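Local coordinates for glycoside hydrolase family 16 protein (Akkermansia muciniphila, PDB 6T2N) that probably cleaves internal beta-galactosidic linkages in mucin O-glycans, acting as an endo-beta-galactosidase that starts mucin breakdown in the gut, at residues R64-V76 and T131-F143. Numbering follows the deposited sequence.
Sequences RIDAKKWKPELGV and TSGSVTTIKTKNF
The six-membered ring of Trp70 meets two methyl groups, both obliquely: CG2 of Thr137 lies 3.5 Å from CZ3, and CG2 of Val135 lies 3.8 Å from CE3. Trp70 and Thr137 run side by side in the same direction, whereas Val135 crosses the indole at a slant. With chi1 at -47°, CG stands anti to the carbonyl carbon and beside the backbone N, an orientation that lays the six-membered ring by Val135 and Thr137. At the opposite margin of the ring system NE1 hydrogen-bonds to Asp58 OD2, which fixes the rotation of the ring. The other flat group, the carboxylate of Glu73, accepts a hydrogen bond from Ser134 OG at 2.6 Å from OE1; the hydroxyl approaches from above the carboxylate plane, 41° out of it. OE2 forms a salt bridge with Arg78, so each carboxylate oxygen has its own partner and the group is held at both ends. Between these two groups the backbones form two antiparallel bridges. Lys71 and Thr136 make the hydrogen-bonded pair, evidenced by reciprocal bonds from Thr136 N to Lys71 O (2.9 Å) and from Lys71 N to Thr136 O, while Pro72 and Val135 make the non-hydrogen-bonded pair. Strand 71-72 is thereby attached to strand 127-136, which also pairs with strand 267-275 within one of the two sheets of the beta-sandwich (jelly-roll) fold of family 16. Glu73 N donates a further backbone hydrogen bond to Ser134 O at 2.7 Å. At the end of the strand, Thr136 OG1 accepts from Ile138 N, an ST turn that begins the bend bringing Thr140 back to the 64-76 segment. Thr140 OG1 donates to Lys69 O at 2.7 Å from well above the carbonyl plane, with a C=O...donor angle of 111°, and its CB rests 3.5 Å from Lys68 O.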
ATOM      1  N   ARG A  64     -14.167  11.685  12.179  1.00 92.64           N
ATOM      2  CA  ARG A  64     -14.211  11.224  10.764  1.00 91.52           C
ATOM      3  C   ARG A  64     -12.805  11.210  10.131  1.00 83.31           C
ATOM      4  O   ARG A  64     -11.929  11.928  10.595  1.00 82.66           O
ATOM      5  CB  ARG A  64     -15.205  12.095   9.983  1.00 96.35           C
ATOM      6  CG  ARG A  64     -14.693  13.483   9.622  1.00101.32           C
ATOM      7  CD  ARG A  64     -15.745  14.306   8.899  1.00109.13           C
ATOM      8  NE  ARG A  64     -15.265  15.571   8.334  1.00116.08           N
ATOM      9  CZ  ARG A  64     -15.142  16.730   8.995  1.00122.22           C
ATOM     10  NH1 ARG A  64     -15.431  16.807  10.281  1.00133.47           N
ATOM     11  NH2 ARG A  64     -14.721  17.818   8.372  1.00121.37           N
ATOM     12  N   ILE A  65     -12.621  10.387   9.108  1.00 75.41           N
ATOM     13  CA  ILE A  65     -11.390  10.328   8.286  1.00 74.85           C
ATOM     14  C   ILE A  65     -10.962  11.758   7.985  1.00 75.98           C
ATOM     15  O   ILE A  65     -11.851  12.566   7.621  1.00 73.62           O
ATOM     16  CB  ILE A  65     -11.656   9.525   6.997  1.00 73.96           C
ATOM     17  CG1 ILE A  65     -11.983   8.072   7.354  1.00 72.65           C
ATOM     18  CG2 ILE A  65     -10.508   9.634   5.970  1.00 70.46           C
ATOM     19  CD1 ILE A  65     -12.685   7.343   6.254  1.00 73.29           C
ATOM     20  N   ASP A  66      -9.660  12.029   8.139  1.00 73.57           N
ATOM     21  CA  ASP A  66      -9.085  13.398   8.096  1.00 75.41           C
ATOM     22  C   ASP A  66      -8.630  13.675   6.640  1.00 73.08           C
ATOM     23  O   ASP A  66      -7.669  13.048   6.153  1.00 71.67           O
ATOM     24  CB  ASP A  66      -8.055  13.439   9.261  1.00 80.64           C
ATOM     25  CG  ASP A  66      -7.264  14.855   9.711  1.00 86.51           C
ATOM     26  OD1 ASP A  66      -7.694  15.835   9.076  1.00 86.67           O
ATOM     27  OD2 ASP A  66      -6.404  14.828  10.552  1.00 86.77           O
ATOM     28  N   ALA A  67      -9.314  14.567   5.923  1.00 74.15           N
ATOM     29  CA  ALA A  67      -9.217  14.731   4.444  1.00 74.60           C
ATOM     30  C   ALA A  67      -7.906  15.405   4.030  1.00 77.57           C
ATOM     31  O   ALA A  67      -7.585  15.424   2.807  1.00 74.63           O
ATOM     32  CB  ALA A  67     -10.377  15.534   3.914  1.00 75.25           C
ATOM     33  N   LYS A  68      -7.219  16.000   5.000  1.00 82.91           N
ATOM     34  CA  LYS A  68      -5.889  16.620   4.824  1.00 85.59           C
ATOM     35  C   LYS A  68      -4.848  15.509   5.034  1.00 79.72           C
ATOM     36  O   LYS A  68      -3.688  15.770   4.747  1.00 80.44           O
ATOM     37  CB  LYS A  68      -5.742  17.810   5.782  1.00 94.11           C
ATOM     38  CG  LYS A  68      -5.054  17.427   7.089  1.00103.97           C
ATOM     39  CD  LYS A  68      -5.286  18.256   8.361  1.00109.77           C
ATOM     40  CE  LYS A  68      -4.350  17.753   9.455  1.00110.26           C
ATOM     41  NZ  LYS A  68      -4.790  18.105  10.821  1.00115.28           N
ATOM     42  N   LYS A  69      -5.246  14.306   5.456  1.00 75.15           N
ATOM     43  CA  LYS A  69      -4.319  13.143   5.574  1.00 75.73           C
ATOM     44  C   LYS A  69      -4.606  11.971   4.598  1.00 71.39           C
ATOM     45  O   LYS A  69      -3.637  11.271   4.197  1.00 70.44           O
ATOM     46  CB  LYS A  69      -4.360  12.659   7.020  1.00 76.65           C
ATOM     47  CG  LYS A  69      -3.391  13.409   7.896  1.00 78.98           C
ATOM     48  CD  LYS A  69      -3.239  12.806   9.254  1.00 80.46           C
ATOM     49  CE  LYS A  69      -2.743  13.840  10.231  1.00 83.86           C
ATOM     50  NZ  LYS A  69      -2.569  13.245  11.568  1.00 86.20           N
ATOM     51  N   TRP A  70      -5.869  11.706   4.270  1.00 68.06           N
ATOM     52  CA  TRP A  70      -6.277  10.583   3.399  1.00 63.33           C
ATOM     53  C   TRP A  70      -7.291  11.065   2.373  1.00 63.49           C
ATOM     54  O   TRP A  70      -8.060  11.973   2.687  1.00 69.27           O
ATOM     55  CB  TRP A  70      -6.858   9.464   4.232  1.00 63.60           C
ATOM     56  CG  TRP A  70      -6.033   9.125   5.426  1.00 66.62           C
ATOM     57  CD1 TRP A  70      -6.229   9.555   6.706  1.00 69.91           C
ATOM     58  CD2 TRP A  70      -4.880   8.277   5.450  1.00 68.03           C
ATOM     59  NE1 TRP A  70      -5.303   8.996   7.538  1.00 70.17           N
ATOM     60  CE2 TRP A  70      -4.444   8.224   6.792  1.00 69.92           C
ATOM     61  CE3 TRP A  70      -4.169   7.565   4.474  1.00 68.96           C
ATOM     62  CZ2 TRP A  70      -3.311   7.501   7.179  1.00 66.28           C
ATOM     63  CZ3 TRP A  70      -3.075   6.822   4.865  1.00 69.09           C
ATOM     64  CH2 TRP A  70      -2.661   6.783   6.203  1.00 67.44           C
ATOM     65  N   LYS A  71      -7.274  10.466   1.187  1.00 60.70           N
ATOM     66  CA  LYS A  71      -8.308  10.684   0.162  1.00 61.50           C
ATOM     67  C   LYS A  71      -8.724   9.321  -0.332  1.00 59.98           C
ATOM     68  O   LYS A  71      -7.942   8.388  -0.282  1.00 59.49           O
ATOM     69  CB  LYS A  71      -7.857  11.658  -0.918  1.00 63.67           C
ATOM     70  CG  LYS A  71      -7.764  13.072  -0.381  1.00 69.68           C
ATOM     71  CD  LYS A  71      -7.504  14.081  -1.469  1.00 78.86           C
ATOM     72  CE  LYS A  71      -7.101  15.441  -0.928  1.00 85.62           C
ATOM     73  NZ  LYS A  71      -8.265  16.180  -0.379  1.00 90.51           N
ATOM     74  N   PRO A  72     -10.021   9.168  -0.667  1.00 64.69           N
ATOM     75  CA  PRO A  72     -10.542   7.909  -1.170  1.00 64.90           C
ATOM     76  C   PRO A  72     -10.040   7.792  -2.610  1.00 62.53           C
ATOM     77  O   PRO A  72     -10.040   8.778  -3.310  1.00 67.48           O
ATOM     78  CB  PRO A  72     -12.083   8.110  -1.105  1.00 63.71           C
ATOM     79  CG  PRO A  72     -12.253   9.580  -1.335  1.00 63.70           C
ATOM     80  CD  PRO A  72     -11.091  10.187  -0.575  1.00 65.50           C
ATOM     81  N   GLU A  73      -9.649   6.604  -3.019  1.00 59.44           N
ATOM     82  CA  GLU A  73      -9.552   6.322  -4.461  1.00 59.99           C
ATOM     83  C   GLU A  73     -10.989   6.097  -4.877  1.00 57.67           C
ATOM     84  O   GLU A  73     -11.699   5.535  -4.051  1.00 62.38           O
ATOM     85  CB  GLU A  73      -8.695   5.086  -4.737  1.00 62.89           C
ATOM     86  CG  GLU A  73      -7.254   5.151  -4.266  1.00 61.59           C
ATOM     87  CD  GLU A  73      -6.400   4.160  -5.038  1.00 62.50           C
ATOM     88  OE1 GLU A  73      -6.716   2.969  -4.919  1.00 62.61           O
ATOM     89  OE2 GLU A  73      -5.476   4.588  -5.795  1.00 58.34           O
ATOM     90  N   LEU A  74     -11.354   6.461  -6.102  1.00 58.70           N
ATOM     91  CA  LEU A  74     -12.741   6.373  -6.632  1.00 59.33           C
ATOM     92  C   LEU A  74     -12.790   5.594  -7.957  1.00 60.52           C
ATOM     93  O   LEU A  74     -12.184   6.002  -8.980  1.00 66.92           O
ATOM     94  CB  LEU A  74     -13.288   7.798  -6.768  1.00 59.84           C
ATOM     95  CG  LEU A  74     -13.248   8.617  -5.472  1.00 60.83           C
ATOM     96  CD1 LEU A  74     -13.702  10.057  -5.670  1.00 62.67           C
ATOM     97  CD2 LEU A  74     -14.073   7.945  -4.391  1.00 59.79           C
ATOM     98  N   GLY A  75     -13.504   4.482  -7.947  1.00 59.91           N
ATOM     99  CA  GLY A  75     -13.844   3.749  -9.179  1.00 60.27           C
ATOM    100  C   GLY A  75     -12.946   2.555  -9.388  1.00 57.39           C
ATOM    101  O   GLY A  75     -12.264   2.134  -8.468  1.00 51.95           O
ATOM    102  N   VAL A  76     -12.973   2.000 -10.580  1.00 57.73           N
ATOM    103  CA  VAL A  76     -12.070   0.878 -10.921  1.00 55.27           C
ATOM    104  C   VAL A  76     -10.715   1.465 -11.273  1.00 53.26           C
ATOM    105  O   VAL A  76     -10.664   2.235 -12.188  1.00 56.97           O
ATOM    106  CB  VAL A  76     -12.680   0.052 -12.053  1.00 57.47           C
ATOM    107  CG1 VAL A  76     -11.702  -1.027 -12.498  1.00 55.88           C
ATOM    108  CG2 VAL A  76     -14.064  -0.510 -11.643  1.00 56.82           C
ATOM    109  N   THR A 131     -17.992  -3.566  -3.840  1.00 63.16           N
ATOM    110  CA  THR A 131     -17.517  -2.210  -3.483  1.00 60.86           C
ATOM    111  C   THR A 131     -16.500  -2.448  -2.383  1.00 56.57           C
ATOM    112  O   THR A 131     -16.605  -3.475  -1.696  1.00 59.43           O
ATOM    113  CB  THR A 131     -18.702  -1.327  -3.070  1.00 63.36           C
ATOM    114  OG1 THR A 131     -19.412  -2.011  -2.046  1.00 66.48           O
ATOM    115  CG2 THR A 131     -19.689  -1.087  -4.186  1.00 63.44           C
ATOM    116  N   SER A 132     -15.510  -1.598  -2.273  1.00 52.45           N
ATOM    117  CA  SER A 132     -14.592  -1.647  -1.119  1.00 52.56           C
ATOM    118  C   SER A 132     -14.044  -0.237  -0.947  1.00 52.73           C
ATOM    119  O   SER A 132     -14.509   0.662  -1.728  1.00 52.23           O
ATOM    120  CB  SER A 132     -13.527  -2.720  -1.324  1.00 53.55           C
ATOM    121  OG  SER A 132     -12.754  -2.923  -0.136  1.00 52.19           O
ATOM    122  N   GLY A 133     -13.058  -0.085  -0.052  1.00 52.82           N
ATOM    123  CA  GLY A 133     -12.350   1.205   0.177  1.00 56.73           C
ATOM    124  C   GLY A 133     -10.841   1.168  -0.083  1.00 56.61           C
ATOM    125  O   GLY A 133     -10.194   0.147   0.151  1.00 56.55           O
ATOM    126  N   SER A 134     -10.316   2.308  -0.492  1.00 58.00           N
ATOM    127  CA  SER A 134      -8.886   2.566  -0.737  1.00 59.44           C
ATOM    128  C   SER A 134      -8.657   4.033  -0.387  1.00 63.46           C
ATOM    129  O   SER A 134      -9.455   4.904  -0.892  1.00 66.22           O
ATOM    130  CB  SER A 134      -8.481   2.254  -2.178  1.00 59.34           C
ATOM    131  OG  SER A 134      -7.084   2.442  -2.375  1.00 54.89           O
ATOM    132  N   VAL A 135      -7.657   4.288   0.459  1.00 63.53           N
ATOM    133  CA  VAL A 135      -7.163   5.657   0.777  1.00 66.43           C
ATOM    134  C   VAL A 135      -5.741   5.797   0.249  1.00 65.02           C
ATOM    135  O   VAL A 135      -4.979   4.816   0.305  1.00 68.94           O
ATOM    136  CB  VAL A 135      -7.222   5.966   2.285  1.00 69.59           C
ATOM    137  CG1 VAL A 135      -8.644   6.203   2.742  1.00 68.16           C
ATOM    138  CG2 VAL A 135      -6.548   4.895   3.128  1.00 70.04           C
ATOM    139  N   THR A 136      -5.384   7.003  -0.161  1.00 64.65           N
ATOM    140  CA  THR A 136      -4.071   7.285  -0.775  1.00 64.73           C
ATOM    141  C   THR A 136      -3.576   8.596  -0.187  1.00 65.12           C
ATOM    142  O   THR A 136      -4.418   9.525   0.011  1.00 62.94           O
ATOM    143  CB  THR A 136      -4.223   7.331  -2.297  1.00 65.93           C
ATOM    144  OG1 THR A 136      -2.991   7.762  -2.881  1.00 64.84           O
ATOM    145  CG2 THR A 136      -5.368   8.238  -2.717  1.00 66.30           C
ATOM    146  N   THR A 137      -2.276   8.683   0.055  1.00 62.26           N
ATOM    147  CA  THR A 137      -1.661   9.947   0.511  1.00 64.79           C
ATOM    148  C   THR A 137      -1.176  10.724  -0.715  1.00 63.51           C
ATOM    149  O   THR A 137      -0.574  11.771  -0.518  1.00 65.03           O
ATOM    150  CB  THR A 137      -0.609   9.668   1.590  1.00 67.70           C
ATOM    151  OG1 THR A 137       0.604   9.176   1.007  1.00 71.14           O
ATOM    152  CG2 THR A 137      -1.135   8.707   2.640  1.00 68.25           C
ATOM    153  N   ILE A 138      -1.474  10.253  -1.929  1.00 62.88           N
ATOM    154  CA  ILE A 138      -0.794  10.752  -3.168  1.00 65.94           C
ATOM    155  C   ILE A 138      -0.712  12.262  -3.037  1.00 69.72           C
ATOM    156  O   ILE A 138       0.391  12.790  -3.253  1.00 73.55           O
ATOM    157  CB  ILE A 138      -1.468  10.298  -4.490  1.00 65.26           C
ATOM    158  CG1 ILE A 138      -0.551  10.530  -5.708  1.00 65.36           C
ATOM    159  CG2 ILE A 138      -2.825  10.938  -4.673  1.00 64.16           C
ATOM    160  CD1 ILE A 138      -1.129  10.121  -7.059  1.00 63.10           C
ATOM    161  N   LYS A 139      -1.791  12.867  -2.549  1.00 72.80           N
ATOM    162  CA  LYS A 139      -2.013  14.334  -2.556  1.00 78.85           C
ATOM    163  C   LYS A 139      -1.868  14.934  -1.156  1.00 73.51           C
ATOM    164  O   LYS A 139      -2.050  16.132  -1.026  1.00 73.31           O
ATOM    165  CB  LYS A 139      -3.403  14.653  -3.117  1.00 90.01           C
ATOM    166  CG  LYS A 139      -3.403  14.819  -4.629  1.00 96.96           C
ATOM    167  CD  LYS A 139      -4.724  15.117  -5.275  1.00100.89           C
ATOM    168  CE  LYS A 139      -4.542  15.165  -6.779  1.00105.75           C
ATOM    169  NZ  LYS A 139      -5.819  15.378  -7.497  1.00114.14           N
ATOM    170  N   THR A 140      -1.526  14.154  -0.147  1.00 68.68           N
ATOM    171  CA  THR A 140      -1.558  14.658   1.240  1.00 72.09           C
ATOM    172  C   THR A 140      -0.157  14.600   1.844  1.00 73.09           C
ATOM    173  O   THR A 140       0.255  15.599   2.440  1.00 76.35           O
ATOM    174  CB  THR A 140      -2.636  13.895   2.007  1.00 73.98           C
ATOM    175  OG1 THR A 140      -2.249  12.535   2.220  1.00 71.25           O
ATOM    176  CG2 THR A 140      -3.946  13.931   1.253  1.00 75.28           C
ATOM    177  N   LYS A 141       0.551  13.484   1.676  1.00 73.48           N
ATOM    178  CA  LYS A 141       1.903  13.270   2.255  1.00 75.70           C
ATOM    179  C   LYS A 141       2.754  12.286   1.433  1.00 72.69           C
ATOM    180  O   LYS A 141       2.334  11.108   1.217  1.00 69.71           O
ATOM    181  CB  LYS A 141       1.776  12.696   3.662  1.00 80.52           C
ATOM    182  CG  LYS A 141       3.095  12.579   4.404  1.00 84.47           C
ATOM    183  CD  LYS A 141       3.488  13.890   5.030  1.00 88.45           C
ATOM    184  CE  LYS A 141       4.780  13.777   5.793  1.00 91.70           C
ATOM    185  NZ  LYS A 141       5.911  14.097   4.894  1.00 94.16           N
ATOM    186  N   ASN A 142       3.954  12.737   1.059  1.00 72.90           N
ATOM    187  CA  ASN A 142       5.056  11.901   0.503  1.00 68.69           C
ATOM    188  C   ASN A 142       6.036  11.566   1.611  1.00 67.49           C
ATOM    189  O   ASN A 142       6.232  12.399   2.454  1.00 69.54           O
ATOM    190  CB  ASN A 142       5.845  12.640  -0.556  1.00 66.39           C
ATOM    191  CG  ASN A 142       4.966  13.054  -1.697  1.00 66.13           C
ATOM    192  OD1 ASN A 142       5.351  13.933  -2.452  1.00 69.16           O
ATOM    193  ND2 ASN A 142       3.797  12.437  -1.819  1.00 68.11           N
ATOM    194  N   PHE A 143       6.595  10.370   1.598  1.00 67.88           N
ATOM    195  CA  PHE A 143       7.586   9.912   2.600  1.00 72.27           C
ATOM    196  C   PHE A 143       8.913   9.756   1.883  1.00 71.05           C
ATOM    197  O   PHE A 143       8.862   9.261   0.737  1.00 71.23           O
ATOM    198  CB  PHE A 143       7.129   8.594   3.222  1.00 72.72           C
ATOM    199  CG  PHE A 143       5.734   8.652   3.778  1.00 71.26           C
ATOM    200  CD1 PHE A 143       5.507   9.143   5.052  1.00 74.55           C
ATOM    201  CD2 PHE A 143       4.652   8.248   3.015  1.00 68.58           C
ATOM    202  CE1 PHE A 143       4.216   9.220   5.559  1.00 74.16           C
ATOM    203  CE2 PHE A 143       3.364   8.337   3.520  1.00 66.54           C
ATOM    204  CZ  PHE A 143       3.152   8.830   4.785  1.00 69.32           C
TER